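Local coordinates for putative aldehyde dehydrogenase (Burkholderia cenocepacia, PDB 4YWE), which probably oxidises aldehydes with NAD or NADP as acceptor, as members of the aldehyde dehydrogenase family do, and binds calcium and magnesium ions, at residues 87-92 with 110-115; 315-320 with 371-376; 319-324 with 363-368. All blocks are in the same frame, centred on the assembly; numbering follows the deposited sequence.

Contact 1 (87-92 with 110-115)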
loop_
_atom_site.group_PDB
_atom_site.type_symbol
_atom_site.label_atom_id
_atom_site.label_comp_id
_atom_site.label_asym_id
_atom_site.label_seq_id
_atom_site.Cartn_x
_atom_site.Cartn_y
_atom_site.Cartn_z
ATOM N N ASP A 87 9.551 31.563 7.134
ATOM C CA ASP A 87 10.249 32.810 7.423
ATOM C C ASP A 87 9.406 34.027 7.052
ATOM O O ASP A 87 9.596 35.108 7.602
ATOM C CB ASP A 87 11.588 32.860 6.685
ATOM C CG ASP A 87 12.745 32.387 7.542
ATOM O OD1 ASP A 87 12.709 32.615 8.770
ATOM O OD2 ASP A 87 13.692 31.790 6.988
ATOM N N SER A 88 8.474 33.847 6.122
ATOM C CA SER A 88 7.662 34.957 5.633
ATOM C C SER A 88 6.238 34.917 6.180
ATOM O O SER A 88 5.321 35.461 5.565
ATOM C CB SER A 88 7.625 34.954 4.102
ATOM O OG SER A 88 8.928 35.031 3.554
ATOM N N ILE A 89 6.058 34.279 7.332
ATOM C CA ILE A 89 4.736 34.135 7.935
ATOM C C ILE A 89 4.112 35.492 8.259
ATOM O O ILE A 89 2.964 35.750 7.897
ATOM C CB ILE A 89 4.794 33.253 9.196
ATOM C CG1 ILE A 89 4.918 31.779 8.805
ATOM C CG2 ILE A 89 3.551 33.450 10.050
ATOM C CD1 ILE A 89 4.910 30.830 9.984
ATOM N N GLU A 90 4.868 36.353 8.936
ATOM C CA GLU A 90 4.364 37.666 9.330
ATOM C C GLU A 90 3.974 38.503 8.114
ATOM O O GLU A 90 2.941 39.169 8.113
ATOM C CB GLU A 90 5.407 38.410 10.168
ATOM C CG GLU A 90 5.699 37.759 11.510
ATOM C CD GLU A 90 4.463 37.635 12.379
ATOM O OE1 GLU A 90 4.253 36.549 12.961
ATOM O OE2 GLU A 90 3.704 38.621 12.483
ATOM N N GLU A 91 4.810 38.454 7.082
ATOM C CA GLU A 91 4.564 39.187 5.844
ATOM C C GLU A 91 3.324 38.671 5.117
ATOM O O GLU A 91 2.480 39.454 4.680
ATOM C CB GLU A 91 5.788 39.095 4.930
ATOM C CG GLU A 91 5.587 39.654 3.533
ATOM C CD GLU A 91 6.817 39.479 2.661
ATOM O OE1 GLU A 91 7.855 39.020 3.182
ATOM O OE2 GLU A 91 6.746 39.798 1.455
ATOM N N LEU A 92 3.218 37.353 4.991
ATOM C CA LEU A 92 2.089 36.740 4.299
ATOM C C LEU A 92 0.792 36.905 5.084
ATOM O O LEU A 92 -0.279 37.062 4.496
ATOM C CB LEU A 92 2.360 35.257 4.039
ATOM C CG LEU A 92 3.444 34.939 3.007
ATOM C CD1 LEU A 92 3.742 33.448 2.982
ATOM C CD2 LEU A 92 3.029 35.427 1.627
ATOM N N ASP A 110 -2.980 30.381 8.793
ATOM C CA ASP A 110 -3.078 30.006 7.386
ATOM C C ASP A 110 -1.698 29.892 6.747
ATOM O O ASP A 110 -1.430 28.957 5.992
ATOM C CB ASP A 110 -3.926 31.021 6.618
ATOM C CG ASP A 110 -5.412 30.826 6.840
ATOM O OD1 ASP A 110 -5.786 29.994 7.692
ATOM O OD2 ASP A 110 -6.206 31.512 6.163
ATOM N N ALA A 111 -0.829 30.849 7.055
ATOM C CA ALA A 111 0.528 30.856 6.523
ATOM C C ALA A 111 1.328 29.677 7.062
ATOM O O ALA A 111 2.126 29.078 6.343
ATOM C CB ALA A 111 1.221 32.168 6.855
ATOM N N ALA A 112 1.112 29.352 8.333
ATOM C CA ALA A 112 1.781 28.217 8.956
ATOM C C ALA A 112 1.306 26.916 8.320
ATOM O O ALA A 112 2.089 25.985 8.129
ATOM C CB ALA A 112 1.528 28.203 10.457
ATOM N N ALA A 113 0.018 26.863 7.995
ATOM C CA ALA A 113 -0.557 25.707 7.320
ATOM C C ALA A 113 0.014 25.581 5.912
ATOM O O ALA A 113 0.292 24.477 5.442
ATOM C CB ALA A 113 -2.071 25.817 7.273
ATOM N N LEU A 114 0.181 26.722 5.249
ATOM C CA LEU A 114 0.772 26.766 3.916
ATOM C C LEU A 114 2.171 26.160 3.920
ATOM O O LEU A 114 2.530 25.394 3.026
ATOM C CB LEU A 114 0.827 28.207 3.403
ATOM C CG LEU A 114 1.542 28.419 2.069
ATOM C CD1 LEU A 114 0.861 27.627 0.968
ATOM C CD2 LEU A 114 1.591 29.894 1.715
ATOM N N ALA A 115 2.954 26.509 4.935
ATOM C CA ALA A 115 4.302 25.975 5.080
ATOM C C ALA A 115 4.266 24.482 5.391
ATOM O O ALA A 115 5.150 23.730 4.979
ATOM C CB ALA A 115 5.054 26.725 6.169
#

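Contact 2 (315-320 with 371-376)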
loop_
_atom_site.group_PDB
_atom_site.type_symbol
_atom_site.label_atom_id
_atom_site.label_comp_id
_atom_site.label_asym_id
_atom_site.label_seq_id
_atom_site.Cartn_x
_atom_site.Cartn_y
_atom_site.Cartn_z
ATOM N N ASN A 315 -22.894 35.724 22.796
ATOM C CA ASN A 315 -23.060 37.102 23.257
ATOM C C ASN A 315 -21.714 37.777 23.512
ATOM O O ASN A 315 -21.604 39.002 23.451
ATOM C CB ASN A 315 -23.908 37.149 24.530
ATOM C CG ASN A 315 -25.380 36.905 24.263
ATOM O OD1 ASN A 315 -25.905 37.286 23.215
ATOM N ND2 ASN A 315 -26.058 36.272 25.214
ATOM N N GLY A 316 -20.694 36.973 23.793
ATOM C CA GLY A 316 -19.380 37.494 24.123
ATOM C C GLY A 316 -18.447 37.633 22.939
ATOM O O GLY A 316 -17.292 38.034 23.089
ATOM N N LEU A 317 -18.949 37.302 21.755
ATOM C CA LEU A 317 -18.153 37.393 20.538
ATOM C C LEU A 317 -18.103 38.829 20.028
ATOM O O LEU A 317 -19.128 39.503 19.945
ATOM C CB LEU A 317 -18.718 36.465 19.463
ATOM C CG LEU A 317 -18.659 34.973 19.793
ATOM C CD1 LEU A 317 -19.408 34.160 18.749
ATOM C CD2 LEU A 317 -17.216 34.507 19.905
ATOM N N ARG A 318 -16.905 39.292 19.689
ATOM C CA ARG A 318 -16.723 40.655 19.207
ATOM C C ARG A 318 -16.213 40.670 17.768
ATOM O O ARG A 318 -15.306 39.917 17.411
ATOM C CB ARG A 318 -15.759 41.419 20.116
ATOM N N VAL A 319 -16.808 41.532 16.949
ATOM C CA VAL A 319 -16.426 41.655 15.548
ATOM C C VAL A 319 -15.840 43.033 15.280
ATOM O O VAL A 319 -16.440 44.050 15.621
ATOM C CB VAL A 319 -17.622 41.390 14.619
ATOM C CG1 VAL A 319 -17.192 41.471 13.163
ATOM C CG2 VAL A 319 -18.228 40.038 14.920
ATOM N N GLY A 320 -14.664 43.061 14.664
ATOM C CA GLY A 320 -14.013 44.314 14.336
ATOM C C GLY A 320 -13.071 44.178 13.157
ATOM O O GLY A 320 -13.054 43.141 12.493
ATOM N N GLN A 371 -20.512 41.426 10.072
ATOM C CA GLN A 371 -21.667 40.614 10.427
ATOM C C GLN A 371 -21.375 39.816 11.691
ATOM O O GLN A 371 -20.493 38.955 11.703
ATOM C CB GLN A 371 -22.043 39.675 9.279
ATOM C CG GLN A 371 -23.088 38.634 9.647
ATOM C CD GLN A 371 -24.422 39.251 10.019
ATOM O OE1 GLN A 371 -25.096 39.851 9.183
ATOM N NE2 GLN A 371 -24.807 39.110 11.281
ATOM N N ALA A 372 -22.111 40.111 12.755
ATOM C CA ALA A 372 -21.930 39.422 14.025
ATOM C C ALA A 372 -22.396 37.975 13.925
ATOM O O ALA A 372 -23.393 37.688 13.263
ATOM C CB ALA A 372 -22.679 40.146 15.131
ATOM N N PRO A 373 -21.664 37.055 14.574
ATOM C CA PRO A 373 -22.068 35.647 14.618
ATOM C C PRO A 373 -23.448 35.481 15.236
ATOM O O PRO A 373 -23.752 36.140 16.226
ATOM C CB PRO A 373 -20.990 34.999 15.490
ATOM C CG PRO A 373 -19.804 35.890 15.343
ATOM C CD PRO A 373 -20.374 37.275 15.247
ATOM N N ALA A 374 -24.272 34.618 14.651
ATOM C CA ALA A 374 -25.651 34.471 15.096
ATOM C C ALA A 374 -25.973 33.031 15.470
ATOM O O ALA A 374 -25.624 32.096 14.749
ATOM C CB ALA A 374 -26.606 34.961 14.018
ATOM N N LEU A 375 -26.643 32.863 16.605
ATOM C CA LEU A 375 -27.089 31.549 17.051
ATOM C C LEU A 375 -28.607 31.456 17.005
ATOM O O LEU A 375 -29.301 32.146 17.751
ATOM C CB LEU A 375 -26.594 31.262 18.468
ATOM C CG LEU A 375 -27.166 29.998 19.114
ATOM C CD1 LEU A 375 -26.664 28.746 18.406
ATOM C CD2 LEU A 375 -26.833 29.957 20.593
ATOM N N LEU A 376 -29.120 30.601 16.126
ATOM C CA LEU A 376 -30.559 30.400 16.015
ATOM C C LEU A 376 -30.947 29.009 16.504
ATOM O O LEU A 376 -30.199 28.047 16.328
ATOM C CB LEU A 376 -31.030 30.609 14.573
ATOM C CG LEU A 376 -31.030 32.057 14.071
ATOM C CD1 LEU A 376 -29.654 32.479 13.567
ATOM C CD2 LEU A 376 -32.085 32.257 12.996
#

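Contact 3 (319-324 with 363-368)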
loop_
_atom_site.group_PDB
_atom_site.type_symbol
_atom_site.label_atom_id
_atom_site.label_comp_id
_atom_site.label_asym_id
_atom_site.label_seq_id
_atom_site.Cartn_x
_atom_site.Cartn_y
_atom_site.Cartn_z
ATOM N N VAL A 319 -16.808 41.532 16.949
ATOM C CA VAL A 319 -16.426 41.655 15.548
ATOM C C VAL A 319 -15.840 43.033 15.280
ATOM O O VAL A 319 -16.440 44.050 15.621
ATOM C CB VAL A 319 -17.622 41.390 14.619
ATOM C CG1 VAL A 319 -17.192 41.471 13.163
ATOM C CG2 VAL A 319 -18.228 40.038 14.920
ATOM N N GLY A 320 -14.664 43.061 14.664
ATOM C CA GLY A 320 -14.013 44.314 14.336
ATOM C C GLY A 320 -13.071 44.178 13.157
ATOM O O GLY A 320 -13.054 43.141 12.493
ATOM N N PRO A 321 -12.289 45.232 12.884
ATOM C CA PRO A 321 -11.288 45.217 11.813
ATOM C C PRO A 321 -10.304 44.062 11.961
ATOM O O PRO A 321 -10.102 43.560 13.067
ATOM C CB PRO A 321 -10.577 46.563 11.978
ATOM C CG PRO A 321 -11.582 47.437 12.636
ATOM C CD PRO A 321 -12.353 46.540 13.559
ATOM N N SER A 322 -9.706 43.646 10.849
ATOM C CA SER A 322 -8.744 42.551 10.857
ATOM C C SER A 322 -7.533 42.866 11.734
ATOM O O SER A 322 -6.994 41.983 12.400
ATOM C CB SER A 322 -8.290 42.238 9.431
ATOM O OG SER A 322 -7.086 41.493 9.437
ATOM N N ARG A 323 -7.113 44.128 11.735
ATOM C CA ARG A 323 -5.964 44.547 12.533
ATOM C C ARG A 323 -6.274 44.494 14.027
ATOM O O ARG A 323 -5.369 44.358 14.851
ATOM C CB ARG A 323 -5.518 45.959 12.143
ATOM C CG ARG A 323 -4.927 46.070 10.745
ATOM C CD ARG A 323 -3.784 45.086 10.543
ATOM N NE ARG A 323 -2.749 45.219 11.564
ATOM C CZ ARG A 323 -1.639 45.934 11.417
ATOM N NH1 ARG A 323 -1.412 46.587 10.285
ATOM N NH2 ARG A 323 -0.752 45.994 12.401
ATOM N N ALA A 324 -7.553 44.599 14.371
ATOM C CA ALA A 324 -7.977 44.538 15.765
ATOM C C ALA A 324 -7.798 43.131 16.325
ATOM O O ALA A 324 -7.685 42.947 17.538
ATOM C CB ALA A 324 -9.424 44.988 15.904
ATOM N N ASP A 363 -15.945 51.234 17.112
ATOM C CA ASP A 363 -15.011 51.936 16.235
ATOM C C ASP A 363 -14.785 51.210 14.910
ATOM O O ASP A 363 -14.032 51.685 14.060
ATOM C CB ASP A 363 -13.672 52.147 16.946
ATOM C CG ASP A 363 -12.994 50.844 17.313
ATOM O OD1 ASP A 363 -13.695 49.915 17.767
ATOM O OD2 ASP A 363 -11.759 50.748 17.149
ATOM N N ALA A 364 -15.434 50.063 14.735
ATOM C CA ALA A 364 -15.340 49.326 13.480
ATOM C C ALA A 364 -16.000 50.117 12.356
ATOM O O ALA A 364 -17.144 50.550 12.491
ATOM C CB ALA A 364 -15.977 47.956 13.611
ATOM N N PRO A 365 -15.270 50.310 11.244
ATOM C CA PRO A 365 -15.697 51.112 10.091
ATOM C C PRO A 365 -17.101 50.778 9.593
ATOM O O PRO A 365 -17.429 49.607 9.401
ATOM C CB PRO A 365 -14.652 50.769 9.027
ATOM C CG PRO A 365 -13.435 50.437 9.810
ATOM C CD PRO A 365 -13.929 49.733 11.041
ATOM N N GLU A 366 -17.915 51.809 9.393
ATOM C CA GLU A 366 -19.285 51.633 8.926
ATOM C C GLU A 366 -19.314 51.122 7.489
ATOM O O GLU A 366 -20.208 50.369 7.106
ATOM C CB GLU A 366 -20.059 52.949 9.033
ATOM N N SER A 367 -18.325 51.534 6.702
ATOM C CA SER A 367 -18.238 51.136 5.302
ATOM C C SER A 367 -17.774 49.688 5.159
ATOM O O SER A 367 -17.834 49.112 4.073
ATOM C CB SER A 367 -17.296 52.069 4.541
ATOM O OG SER A 367 -16.047 52.181 5.203
ATOM N N GLY A 368 -17.308 49.107 6.260
ATOM C CA GLY A 368 -16.895 47.716 6.267
ATOM C C GLY A 368 -18.079 46.773 6.177
ATOM O O GLY A 368 -19.221 47.179 6.388
#

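Contact 1 (87-92 with 110-115)
Ile89 and Ala111 bring the backbones of two helices together, their CA atoms 5.5 Å apart; helix 89-100 has only just begun here, whereas 110-115 belongs to the middle of helix 104-124. A gap this short fits the small residue on one side. The Ala111 methyl points at the first turn of the other helix and lies 4.1 Å from the carbonyl O of Ile89, 4.2 Å from Ile89 CG2 and 4.3 Å from Leu92 CB, so two residues one turn apart, Ile89 and Leu92, border a single methyl. Both branches of Ile89 take part: CG2, anti to the backbone N, and CG1, anti to the carbonyl carbon (chi1 -76°), flank Ala111 CB, and CG1 carries CD1 on until it comes 4.2 Å from Ala112 CA. Both helices are part of the helical layer of the aldehyde dehydrogenase fold, in which helix 71-87 passes into helix 89-100 through a break at Ser88. On the buried side Leu92 CD1 meets Leu114 CD2 at 4.3 Å, methyl against methyl. Val85, Met161 and Val193, from three neighbouring helices, cover this leucine pair. The side-chain contacts between the two helices are all apolar, at ordinary van der Waals separations. Nearby, Glu90 forms a salt bridge with Arg108 and Asp110 one with Lys102.

Contact 2 (315-320 with 371-376)
Leu317 and Val319, two residues apart on one extended chain, both point their side chains at Pro373 and lie against different parts of its ring. Leu317 reaches the ring with a single methyl: CD1 rests 3.7 Å from Pro373 CB and 3.8 Å from CG, seated over the CB-CG bond rather than on one atom. The leucine and the ring meet at a slant. Leu317 CG lies anti to the carbonyl carbon and beside the backbone N (chi1 -64°), and this torsion together with an extended chi2 of 172° carries CD1 to the ring. Val319 takes the other part, its CG2 methyl 3.5 Å from Pro373 CD, the tightest approach in the contact. The same methyl sits 3.9 Å from Ala372 CA and 4.1 Å from the Gln371 carbonyl O, so it fills a shallow hollow formed by the bend of the chain from Gln371 to the proline. Both bumps are thus methyls of 315-320, one on the ring and one in the hollow beside it.

In the mixed sheet of the catalytic domain of the aldehyde dehydrogenase fold, 318-319 is an edge strand within the chain, and strand 354-360 lies between it and strand 374-376. The two segments therefore meet through side chains, across the intervening strand's end, and Leu317 and Val319 bond by their backbones to Gln359 of that strand. Phe314 and Pro393 also touch Pro373.

Within 371-376, the Gln371 CB points away from the other segment, and its NE2 donates to Ala372 O at 2.8 Å with an N-H...O angle of 171°, the acceptor nearly in the amide plane and the donor on a carbonyl lone pair.

Contact 3 (319-324 with 363-368)
Gly320, extended at phi -154° and psi -171°, places the Pro321 ring, and Ala364, with psi 128°, places Pro365, so that one proline ring comes to lie against an alanine methyl and the proline following it. The CA atoms of Gly320 and Ala364 are 5.3 Å apart, the nearest backbone approach between the segments. The Ala364 methyl points across this gap, with CB 4.2 Å from Gly320 CA and 3.9 Å from Pro321 CD, so it covers the junction between the glycine and the proline ring. The next step along the chain brings the rings together: Pro321 CG meets Pro365 CD at 3.7 Å, and the two rings lie at a slant to each other, touching through one methylene each.

These are two loops at one margin of the mixed sheet of the catalytic domain of the aldehyde dehydrogenase fold, one following edge strand 318-319 and the other joining strands 354-360 and 374-376. Pro365 opens a type I beta turn that runs to Gly368, whose N bonds to Pro365 O at 3.2 Å. Tyr370, farther along the same connection, touches Val319 and both prolines, giving the pair a shared aromatic neighbour. The contact itself is apolar and partly buried, with 124 Å² covered in total. Polar bonds run from both loops to the N-terminal part of the chain: Ser322 OG bonds to Lys102 O, Ser322 N to Ser35 OG, and Ser367 OG to Asp36 O.

In the fold
From the N terminus, contact 1 closes first: helix 89-100 turns back through a short connection to pair with helix 104-124, and this loop is complete before the others begin. Contacts 2 and 3 start from the same run of chain and share Val319 and Gly320. Contact 3, between 319-324 and 363-368, spans the shorter excursion and lies within the longer one that contact 2 completes at 371-376. Their centres are 13 Å apart; they join strand 318-319 and the loop after it to the connection between strands 354-360 and 374-376. Contact 1 remains separate, its nearest atoms about 9 Å from contact 3, although Lys102 has bonds to residues of both.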